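Local coordinates for histidine triad (HIT) protein (Marinobacter aquaeolei, PDB 3OHE) that probably acts as a hydrolase of the histidine triad (HIT) family and binds calcium ions, at residues A[18-22]-A[57-61]; A[32-38]-A[91-97]; A[44-50]-A[87-91]. All blocks are in the same frame, centred on the assembly; numbering follows the deposited sequence.

Contact 1 of 3, residues A[18-22]-A[57-61]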
loop_
_atom_site.group_PDB
_atom_site.type_symbol
_atom_site.label_atom_id
_atom_site.label_comp_id
_atom_site.label_asym_id
_atom_site.label_seq_id
_atom_site.Cartn_x
_atom_site.Cartn_y
_atom_site.Cartn_z
ATOM N N GLU A 18 11.085 -0.248 17.966
ATOM C CA GLU A 18 10.486 -1.563 17.747
ATOM C C GLU A 18 9.036 -1.535 18.196
ATOM O O GLU A 18 8.745 -1.158 19.342
ATOM C CB GLU A 18 11.197 -2.626 18.609
ATOM C CG GLU A 18 12.667 -2.749 18.325
ATOM C CD GLU A 18 13.431 -3.663 19.275
ATOM O OE1 GLU A 18 12.930 -3.948 20.381
ATOM O OE2 GLU A 18 14.549 -4.053 18.874
ATOM N N SER A 19 8.148 -1.988 17.334
ATOM C CA SER A 19 6.789 -2.298 17.761
ATOM C C SER A 19 6.756 -3.762 18.230
ATOM O O SER A 19 7.772 -4.473 18.170
ATOM C CB SER A 19 5.830 -2.091 16.622
ATOM O OG SER A 19 6.114 -2.969 15.555
ATOM N N ARG A 20 5.586 -4.240 18.627
ATOM C CA ARG A 20 5.453 -5.622 19.051
ATOM C C ARG A 20 5.889 -6.570 17.940
ATOM O O ARG A 20 6.647 -7.520 18.191
ATOM C CB ARG A 20 4.029 -5.917 19.502
ATOM C CG ARG A 20 3.906 -7.213 20.311
ATOM C CD ARG A 20 2.530 -7.436 20.893
ATOM N NE ARG A 20 2.212 -6.342 21.819
ATOM C CZ ARG A 20 1.059 -6.229 22.461
ATOM N NH1 ARG A 20 0.101 -7.122 22.268
ATOM N NH2 ARG A 20 0.849 -5.182 23.256
ATOM N N LEU A 21 5.481 -6.291 16.698
ATOM C CA LEU A 21 5.797 -7.174 15.581
ATOM C C LEU A 21 6.967 -6.725 14.690
ATOM O O LEU A 21 7.567 -7.583 14.032
ATOM C CB LEU A 21 4.519 -7.316 14.721
ATOM C CG LEU A 21 4.596 -8.188 13.454
ATOM C CD1 LEU A 21 4.883 -9.637 13.836
ATOM C CD2 LEU A 21 3.296 -8.058 12.664
ATOM N N CYS A 22 7.249 -5.426 14.639
ATOM C CA CYS A 22 8.058 -4.861 13.563
ATOM C C CYS A 22 9.249 -4.051 14.019
ATOM O O CYS A 22 9.223 -3.354 15.052
ATOM C CB CYS A 22 7.229 -3.915 12.681
ATOM S SG CYS A 22 5.779 -4.669 11.902
ATOM N N ARG A 57 -2.180 -7.986 13.312
ATOM C CA ARG A 57 -1.300 -7.159 14.115
ATOM C C ARG A 57 -0.608 -6.096 13.274
ATOM O O ARG A 57 -0.504 -4.938 13.697
ATOM C CB ARG A 57 -0.290 -8.013 14.881
ATOM C CG ARG A 57 0.672 -7.211 15.763
ATOM C CD ARG A 57 -0.026 -6.584 16.944
ATOM N NE ARG A 57 0.801 -5.535 17.526
ATOM C CZ ARG A 57 0.423 -4.817 18.570
ATOM N NH1 ARG A 57 -0.667 -5.133 19.265
ATOM N NH2 ARG A 57 1.176 -3.803 18.938
ATOM N N LEU A 58 -0.144 -6.475 12.096
ATOM C CA LEU A 58 0.464 -5.505 11.203
ATOM C C LEU A 58 -0.523 -4.391 10.844
ATOM O O LEU A 58 -0.163 -3.223 10.812
ATOM C CB LEU A 58 0.971 -6.183 9.916
ATOM C CG LEU A 58 1.672 -5.280 8.894
ATOM C CD1 LEU A 58 2.863 -4.528 9.527
ATOM C CD2 LEU A 58 2.084 -6.143 7.702
ATOM N N LEU A 59 -1.771 -4.763 10.550
ATOM C CA LEU A 59 -2.800 -3.776 10.274
ATOM C C LEU A 59 -3.005 -2.833 11.448
ATOM O O LEU A 59 -3.091 -1.611 11.291
ATOM C CB LEU A 59 -4.118 -4.488 9.921
ATOM C CG LEU A 59 -5.372 -3.622 9.857
ATOM C CD1 LEU A 59 -5.307 -2.608 8.714
ATOM C CD2 LEU A 59 -6.642 -4.551 9.745
ATOM N N PHE A 60 -3.120 -3.389 12.654
ATOM C CA PHE A 60 -3.286 -2.555 13.864
ATOM C C PHE A 60 -2.137 -1.539 13.948
ATOM O O PHE A 60 -2.362 -0.336 14.155
ATOM C CB PHE A 60 -3.334 -3.419 15.141
ATOM C CG PHE A 60 -3.215 -2.619 16.376
ATOM C CD1 PHE A 60 -4.274 -1.891 16.854
ATOM C CD2 PHE A 60 -1.978 -2.477 17.008
ATOM C CE1 PHE A 60 -4.118 -1.108 18.019
ATOM C CE2 PHE A 60 -1.819 -1.688 18.142
ATOM C CZ PHE A 60 -2.901 -0.997 18.621
ATOM N N GLU A 61 -0.915 -2.025 13.805
ATOM C CA GLU A 61 0.264 -1.161 13.940
ATOM C C GLU A 61 0.308 -0.119 12.831
ATOM O O GLU A 61 0.616 1.058 13.081
ATOM C CB GLU A 61 1.561 -1.991 13.962
ATOM C CG GLU A 61 1.624 -2.878 15.216
ATOM C CD GLU A 61 2.932 -3.649 15.379
ATOM O OE1 GLU A 61 3.786 -3.492 14.501
ATOM O OE2 GLU A 61 3.091 -4.395 16.384
#

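Contact 2 of 3, residues A[32-38]-A[91-97]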
loop_
_atom_site.group_PDB
_atom_site.type_symbol
_atom_site.label_atom_id
_atom_site.label_comp_id
_atom_site.label_asym_id
_atom_site.label_seq_id
_atom_site.Cartn_x
_atom_site.Cartn_y
_atom_site.Cartn_z
ATOM N N TRP A 32 10.508 13.757 2.604
ATOM C CA TRP A 32 9.167 13.446 3.118
ATOM C C TRP A 32 9.316 12.693 4.429
ATOM O O TRP A 32 10.256 11.924 4.545
ATOM C CB TRP A 32 8.327 12.535 2.172
ATOM C CG TRP A 32 8.161 13.019 0.803
ATOM C CD1 TRP A 32 7.156 13.825 0.318
ATOM C CD2 TRP A 32 9.043 12.799 -0.278
ATOM N NE1 TRP A 32 7.358 14.077 -0.994
ATOM C CE2 TRP A 32 8.496 13.475 -1.404
ATOM C CE3 TRP A 32 10.203 12.023 -0.443
ATOM C CZ2 TRP A 32 9.101 13.457 -2.635
ATOM C CZ3 TRP A 32 10.792 12.011 -1.638
ATOM C CH2 TRP A 32 10.230 12.725 -2.750
ATOM N N PRO A 33 8.361 12.837 5.380
ATOM C CA PRO A 33 8.326 11.966 6.564
ATOM C C PRO A 33 7.937 10.565 6.129
ATOM O O PRO A 33 6.817 10.362 5.622
ATOM C CB PRO A 33 7.267 12.631 7.463
ATOM C CG PRO A 33 7.095 14.050 6.912
ATOM C CD PRO A 33 7.303 13.882 5.449
ATOM N N TRP A 34 8.837 9.613 6.291
ATOM C CA TRP A 34 8.703 8.297 5.637
ATOM C C TRP A 34 9.228 7.239 6.595
ATOM O O TRP A 34 10.419 7.196 6.903
ATOM C CB TRP A 34 9.464 8.356 4.316
ATOM C CG TRP A 34 9.459 7.151 3.437
ATOM C CD1 TRP A 34 9.044 5.897 3.697
ATOM C CD2 TRP A 34 9.956 7.150 2.106
ATOM N NE1 TRP A 34 9.246 5.099 2.584
ATOM C CE2 TRP A 34 9.831 5.852 1.596
ATOM C CE3 TRP A 34 10.557 8.127 1.307
ATOM C CZ2 TRP A 34 10.258 5.533 0.299
ATOM C CZ3 TRP A 34 10.960 7.805 0.038
ATOM C CH2 TRP A 34 10.806 6.530 -0.455
ATOM N N VAL A 35 8.300 6.418 7.096
ATOM C CA VAL A 35 8.596 5.377 8.089
ATOM C C VAL A 35 8.192 4.017 7.504
ATOM O O VAL A 35 7.113 3.892 6.878
ATOM C CB VAL A 35 7.862 5.665 9.404
ATOM C CG1 VAL A 35 8.010 4.509 10.403
ATOM C CG2 VAL A 35 8.366 6.985 10.024
ATOM N N ILE A 36 9.033 3.009 7.765
ATOM C CA ILE A 36 8.845 1.676 7.245
ATOM C C ILE A 36 8.637 0.740 8.427
ATOM O O ILE A 36 9.387 0.799 9.400
ATOM C CB ILE A 36 10.067 1.279 6.401
ATOM C CG1 ILE A 36 10.247 2.280 5.237
ATOM C CG2 ILE A 36 9.925 -0.144 5.871
ATOM C CD1 ILE A 36 11.464 2.032 4.410
ATOM N N LEU A 37 7.608 -0.113 8.340
ATOM C CA LEU A 37 7.425 -1.223 9.281
ATOM C C LEU A 37 7.898 -2.505 8.644
ATOM O O LEU A 37 7.450 -2.845 7.541
ATOM C CB LEU A 37 5.953 -1.382 9.680
ATOM C CG LEU A 37 5.332 -0.263 10.490
ATOM C CD1 LEU A 37 3.854 -0.594 10.769
ATOM C CD2 LEU A 37 6.102 -0.053 11.783
ATOM N N VAL A 38 8.815 -3.200 9.312
ATOM C CA VAL A 38 9.350 -4.474 8.815
ATOM C C VAL A 38 8.980 -5.564 9.831
ATOM O O VAL A 38 9.595 -5.669 10.897
ATOM C CB VAL A 38 10.852 -4.465 8.623
ATOM C CG1 VAL A 38 11.282 -5.744 7.874
ATOM C CG2 VAL A 38 11.320 -3.200 7.858
ATOM N N HIS A 91 8.076 -5.142 3.687
ATOM C CA HIS A 91 8.188 -3.919 4.441
ATOM C C HIS A 91 7.092 -2.977 3.962
ATOM O O HIS A 91 6.780 -2.932 2.779
ATOM C CB HIS A 91 9.602 -3.337 4.352
ATOM C CG HIS A 91 10.052 -2.981 2.971
ATOM N ND1 HIS A 91 10.474 -3.923 2.066
ATOM C CD2 HIS A 91 10.251 -1.778 2.372
ATOM C CE1 HIS A 91 10.884 -3.313 0.957
ATOM N NE2 HIS A 91 10.738 -2.010 1.110
ATOM N N LEU A 92 6.543 -2.215 4.902
ATOM C CA LEU A 92 5.366 -1.409 4.623
ATOM C C LEU A 92 5.729 0.065 4.766
ATOM O O LEU A 92 6.091 0.517 5.859
ATOM C CB LEU A 92 4.240 -1.862 5.579
ATOM C CG LEU A 92 2.837 -1.330 5.381
ATOM C CD1 LEU A 92 2.322 -1.766 3.977
ATOM C CD2 LEU A 92 1.863 -1.811 6.478
ATOM N N HIS A 93 5.648 0.797 3.659
ATOM C CA HIS A 93 5.938 2.242 3.596
ATOM C C HIS A 93 4.784 3.061 4.112
ATOM O O HIS A 93 3.645 2.794 3.760
ATOM C CB HIS A 93 6.175 2.662 2.141
ATOM C CG HIS A 93 7.314 1.981 1.472
ATOM N ND1 HIS A 93 8.614 2.364 1.683
ATOM C CD2 HIS A 93 7.329 0.995 0.554
ATOM C CE1 HIS A 93 9.391 1.607 0.934
ATOM N NE2 HIS A 93 8.640 0.768 0.243
ATOM N N HIS A 94 5.098 4.080 4.918
ATOM C CA HIS A 94 4.131 5.063 5.420
ATOM C C HIS A 94 4.717 6.453 5.176
ATOM O O HIS A 94 5.709 6.815 5.812
ATOM C CB HIS A 94 3.867 4.869 6.919
ATOM C CG HIS A 94 3.397 3.506 7.286
ATOM N ND1 HIS A 94 4.229 2.414 7.322
ATOM C CD2 HIS A 94 2.170 3.054 7.595
ATOM C CE1 HIS A 94 3.512 1.347 7.640
ATOM N NE2 HIS A 94 2.259 1.705 7.818
ATOM N N ILE A 95 4.128 7.169 4.222
ATOM C CA ILE A 95 4.709 8.443 3.760
ATOM C C ILE A 95 3.671 9.550 3.936
ATOM O O ILE A 95 2.552 9.441 3.428
ATOM C CB ILE A 95 5.150 8.363 2.301
ATOM C CG1 ILE A 95 6.022 7.110 2.054
ATOM C CG2 ILE A 95 5.909 9.649 1.914
ATOM C CD1 ILE A 95 6.309 6.814 0.606
ATOM N N VAL A 96 4.013 10.568 4.714
ATOM C CA VAL A 96 3.162 11.752 4.847
ATOM C C VAL A 96 3.341 12.647 3.637
ATOM O O VAL A 96 4.463 12.983 3.271
ATOM C CB VAL A 96 3.480 12.531 6.150
ATOM C CG1 VAL A 96 2.601 13.788 6.229
ATOM C CG2 VAL A 96 3.303 11.671 7.362
ATOM N N ARG A 97 2.218 13.008 3.018
ATOM C CA ARG A 97 2.234 13.875 1.841
ATOM C C ARG A 97 1.585 15.223 2.137
ATOM O O ARG A 97 0.691 15.322 3.001
ATOM C CB ARG A 97 1.468 13.215 0.673
ATOM C CG ARG A 97 1.967 11.848 0.301
ATOM C CD ARG A 97 3.421 11.825 -0.131
ATOM N NE ARG A 97 3.675 12.747 -1.239
ATOM C CZ ARG A 97 3.511 12.453 -2.516
ATOM N NH1 ARG A 97 3.099 11.272 -2.894
ATOM N NH2 ARG A 97 3.748 13.377 -3.439
#

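Contact 3 of 3, residues A[44-50]-A[87-91]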
loop_
_atom_site.group_PDB
_atom_site.type_symbol
_atom_site.label_atom_id
_atom_site.label_comp_id
_atom_site.label_asym_id
_atom_site.label_seq_id
_atom_site.Cartn_x
_atom_site.Cartn_y
_atom_site.Cartn_z
ATOM N N ILE A 44 9.217 -13.743 4.491
ATOM C CA ILE A 44 7.914 -13.224 4.046
ATOM C C ILE A 44 8.110 -12.197 2.947
ATOM O O ILE A 44 8.824 -11.224 3.176
ATOM C CB ILE A 44 7.175 -12.563 5.227
ATOM C CG1 ILE A 44 7.002 -13.532 6.408
ATOM C CG2 ILE A 44 5.803 -12.010 4.757
ATOM C CD1 ILE A 44 6.133 -14.780 6.061
ATOM N N ARG A 45 7.489 -12.426 1.787
ATOM C CA ARG A 45 7.546 -11.501 0.652
ATOM C C ARG A 45 6.322 -10.580 0.568
ATOM O O ARG A 45 6.437 -9.459 0.105
ATOM C CB ARG A 45 7.679 -12.288 -0.667
ATOM C CG ARG A 45 9.005 -13.009 -0.811
ATOM C CD ARG A 45 8.981 -14.037 -1.955
ATOM N NE ARG A 45 8.558 -13.454 -3.220
ATOM C CZ ARG A 45 9.350 -12.823 -4.072
ATOM N NH1 ARG A 45 10.651 -12.760 -3.860
ATOM N NH2 ARG A 45 8.847 -12.291 -5.202
ATOM N N GLU A 46 5.165 -11.083 0.981
ATOM C CA GLU A 46 3.882 -10.453 0.775
ATOM C C GLU A 46 3.085 -10.445 2.075
ATOM O O GLU A 46 3.210 -11.360 2.885
ATOM C CB GLU A 46 3.042 -11.250 -0.252
ATOM C CG GLU A 46 3.726 -11.485 -1.593
ATOM C CD GLU A 46 3.854 -10.222 -2.445
ATOM O OE1 GLU A 46 3.334 -9.125 -2.061
ATOM O OE2 GLU A 46 4.475 -10.335 -3.549
ATOM N N ILE A 47 2.203 -9.465 2.231
ATOM C CA ILE A 47 1.353 -9.406 3.407
ATOM C C ILE A 47 0.561 -10.694 3.613
ATOM O O ILE A 47 0.468 -11.200 4.727
ATOM C CB ILE A 47 0.382 -8.182 3.371
ATOM C CG1 ILE A 47 1.149 -6.866 3.368
ATOM C CG2 ILE A 47 -0.679 -8.269 4.521
ATOM C CD1 ILE A 47 0.290 -5.696 2.828
ATOM N N TYR A 48 0.040 -11.227 2.511
ATOM C CA TYR A 48 -0.811 -12.389 2.587
ATOM C C TYR A 48 -0.085 -13.659 3.064
ATOM O O TYR A 48 -0.750 -14.664 3.386
ATOM C CB TYR A 48 -1.548 -12.620 1.244
ATOM C CG TYR A 48 -0.666 -12.991 0.078
ATOM C CD1 TYR A 48 -0.147 -14.277 -0.075
ATOM C CD2 TYR A 48 -0.421 -12.096 -0.928
ATOM C CE1 TYR A 48 0.633 -14.590 -1.156
ATOM C CE2 TYR A 48 0.331 -12.416 -2.024
ATOM C CZ TYR A 48 0.849 -13.650 -2.135
ATOM O OH TYR A 48 1.599 -13.964 -3.230
ATOM N N GLU A 49 1.251 -13.650 3.061
ATOM C CA GLU A 49 2.023 -14.823 3.490
ATOM C C GLU A 49 2.196 -14.852 4.994
ATOM O O GLU A 49 2.669 -15.849 5.537
ATOM C CB GLU A 49 3.389 -14.851 2.803
ATOM C CG GLU A 49 3.272 -15.122 1.319
ATOM C CD GLU A 49 4.586 -14.986 0.586
ATOM O OE1 GLU A 49 5.444 -14.185 0.996
ATOM O OE2 GLU A 49 4.760 -15.659 -0.432
ATOM N N LEU A 50 1.853 -13.772 5.700
ATOM C CA LEU A 50 1.871 -13.786 7.155
ATOM C C LEU A 50 0.664 -14.614 7.635
ATOM O O LEU A 50 -0.407 -14.575 7.047
ATOM C CB LEU A 50 1.732 -12.385 7.715
ATOM C CG LEU A 50 2.934 -11.463 7.618
ATOM C CD1 LEU A 50 2.487 -10.048 7.987
ATOM C CD2 LEU A 50 4.086 -11.911 8.546
ATOM N N VAL A 87 13.636 -5.678 -3.119
ATOM C CA VAL A 87 13.925 -6.164 -1.772
ATOM C C VAL A 87 12.819 -7.111 -1.397
ATOM O O VAL A 87 11.665 -6.691 -1.228
ATOM C CB VAL A 87 14.040 -4.995 -0.788
ATOM C CG1 VAL A 87 14.162 -5.514 0.637
ATOM C CG2 VAL A 87 15.236 -4.090 -1.190
ATOM N N PRO A 88 13.128 -8.405 -1.271
ATOM C CA PRO A 88 12.039 -9.393 -1.121
ATOM C C PRO A 88 11.437 -9.452 0.285
ATOM O O PRO A 88 10.344 -9.947 0.444
ATOM C CB PRO A 88 12.717 -10.729 -1.475
ATOM C CG PRO A 88 14.177 -10.524 -1.071
ATOM C CD PRO A 88 14.445 -9.058 -1.434
ATOM N N GLN A 89 12.111 -8.867 1.256
ATOM C CA GLN A 89 11.651 -8.847 2.628
ATOM C C GLN A 89 10.498 -7.865 2.782
ATOM O O GLN A 89 10.670 -6.673 2.588
ATOM C CB GLN A 89 12.808 -8.466 3.519
ATOM C CG GLN A 89 12.479 -8.422 5.022
ATOM C CD GLN A 89 13.733 -8.338 5.851
ATOM O OE1 GLN A 89 14.256 -7.252 6.114
ATOM N NE2 GLN A 89 14.279 -9.505 6.202
ATOM N N LEU A 90 9.340 -8.369 3.177
ATOM C CA LEU A 90 8.140 -7.555 3.335
ATOM C C LEU A 90 8.438 -6.327 4.215
ATOM O O LEU A 90 8.914 -6.456 5.345
ATOM C CB LEU A 90 7.030 -8.359 3.992
ATOM C CG LEU A 90 5.750 -7.597 4.397
ATOM C CD1 LEU A 90 5.077 -6.967 3.184
ATOM C CD2 LEU A 90 4.826 -8.519 5.162
ATOM N N HIS A 91 8.076 -5.142 3.687
ATOM C CA HIS A 91 8.188 -3.919 4.441
ATOM C C HIS A 91 7.092 -2.977 3.962
ATOM O O HIS A 91 6.780 -2.932 2.779
ATOM C CB HIS A 91 9.602 -3.337 4.352
ATOM C CG HIS A 91 10.052 -2.981 2.971
ATOM N ND1 HIS A 91 10.474 -3.923 2.066
ATOM C CD2 HIS A 91 10.251 -1.778 2.372
ATOM C CE1 HIS A 91 10.884 -3.313 0.957
ATOM N NE2 HIS A 91 10.738 -2.010 1.110
#

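Contact 1 of 3, residues A[18-22]-A[57-61]
The backbone of Leu21 comes within 7.1 Å (CA to CA) of Leu58 and that of Ser19 within 7.6 Å of Glu61, setting the turn of the 13-18/22-27 beta hairpin beside helix 52-72. Glu61 ties the two together. Ser19 OG gives a 2.6 Å bond to Glu61 OE1, approaching from above the carboxylate plane. Its chi1 of 63° places OG between the backbone N and the carbonyl carbon, where it also accepts from Cys22 N, an ST motif that braces the turn. The other oxygen, Glu61 OE2, uses its syn lone pair for Leu21 N, 3.1 Å away. On the anti side Arg57 grips this same atom side-on with two nitrogens, the shorter bond being Arg57 NE to Glu61 OE2 at 2.8 Å. Three N-H groups thus converge on OE2 and a fourth donor, Ser19 OG, holds OE1, which probably helps keep the carboxylate ionised.

Thus anchored, the guanidinium of Arg57 stacks on that of Arg20, planes 15° apart. The approach of like charges is presumably eased by the Glu61 carboxylate and by a salt bridge from Arg20 to the C-terminal carboxylate of Ala137. Over the opposite face of the Arg57 guanidinium sits Phe60 CD2. Beyond the polar groups, the Leu21 side chain crosses that of Leu58 at about a right angle, while Cys22 SG rests 3.8 Å from Leu58 CD1.

Contact 2 of 3, residues A[32-38]-A[91-97]
Strand 92-97, which continues the HIT signature begun at residues 89-91, pairs antiparallel with strand 34-38, the central strand of the five-stranded antiparallel sheet. Val35 with His94 and Leu37 with Leu92 are hydrogen-bonded pairs; Trp34 with Ile95 and Ile36 with His93 are non-hydrogen-bonded. Gln89 probably stands at the first triad position, and His91, just before the strand, probably occupies the place of the nucleophilic histidine of HIT hydrolases.

Trp34 and His93 lie side by side on one face. Trp34 NE1 donates to His93 ND1 at 2.9 Å and 159°, within the indole plane but tilted from the imidazole plane, which helps set how the histidine ring is turned. Ile95 sits over a face of the indole, its CG1 3.6 Å from the centroid of the five-membered ring in a CH-pi contact. Trp109 adds a second aromatic neighbour for both rings.

His94 is on the opposite face, toward helix 52-72. Its backbone N reaches Val35 O at 2.8 Å, and its ND1 donates to that oxygen from above the carbonyl plane in a longer bond of 3.3 Å. The far nitrogen, NE2, is hydrogen-bonded to Ser62 OG. Crossing this ring, Leu37 brings CD1 to 3.7 Å from His94 CE1.

Contact 3 of 3, residues A[44-50]-A[87-91]
Leu90 is the apolar centre here, pushed between Ile44, Ile47 and Leu50. Its two methyls divide the work: CD2 lies 3.6 Å from Ile44 CG2 and 4.0 Å from Leu50 CD1, while CD1 meets Ile47 CG1 at 3.9 Å. A chi1 of 172° swings CG away from its own backbone N and sends the isobutyl group into the 44-50 loop, beside Ile44 and across the other two. With an alanine here both methyls would be gone, which would probably leave a gap between Ile44, Ile47 and Leu50 and let them shift.

Moving outward, the backbone of Leu90 pins the same loop: its N donates to Ile44 O at 2.9 Å and 160°. Next to Ile44, Arg45 CA makes a CA-H...O contact of 3.2 Å with Pro88 O. The Arg45 side chain runs obliquely alongside Pro88, NH1 lying 3.8 Å from Pro88 CB.

At the polar edge, Glu49 OE1 shapes the 44-50 loop by accepting from both Arg45 N and Glu46 N. Glu46 turns from the contact to bind Lys77 and the backbone N of Met78 of the second subunit. Gln89 has its amide hydrogen-bonded to the backbone of Gln4 and His6. Its carbonyl O receives His91 ND1 at 2.8 Å and 173°, in the plane of the imidazole, which sets the rotation of that ring and turns NE2 to a bound glycerol, probably from the crystallisation liquor. The chemistry implies that Leu90 and one backbone bond help hold the 87-91 loop, so that the Gln89 carbonyl can orient His91 at what is probably the active-site pocket.

Along the chain the segments run 18-22, 32-38, 44-50, 57-61, 87-91 and 91-97, so contact 1 interlocks with both others, whereas contact 3 falls within the span bridged by contact 2. The centres are about 14 Å apart for contact 1 with either of the others and about 16 Å for contacts 2 and 3. Contact 2 joins strands 34-39 and 92-97 in the core of the five-stranded sheet; contact 1 fastens the hairpin turn to helix 52-72, and contact 3 the loops near one sheet end. Leu58 links all three, packing on Leu92 and Leu50, while shared His91 leads from the 87-91 loop into strand 92-97, at what is probably the active site.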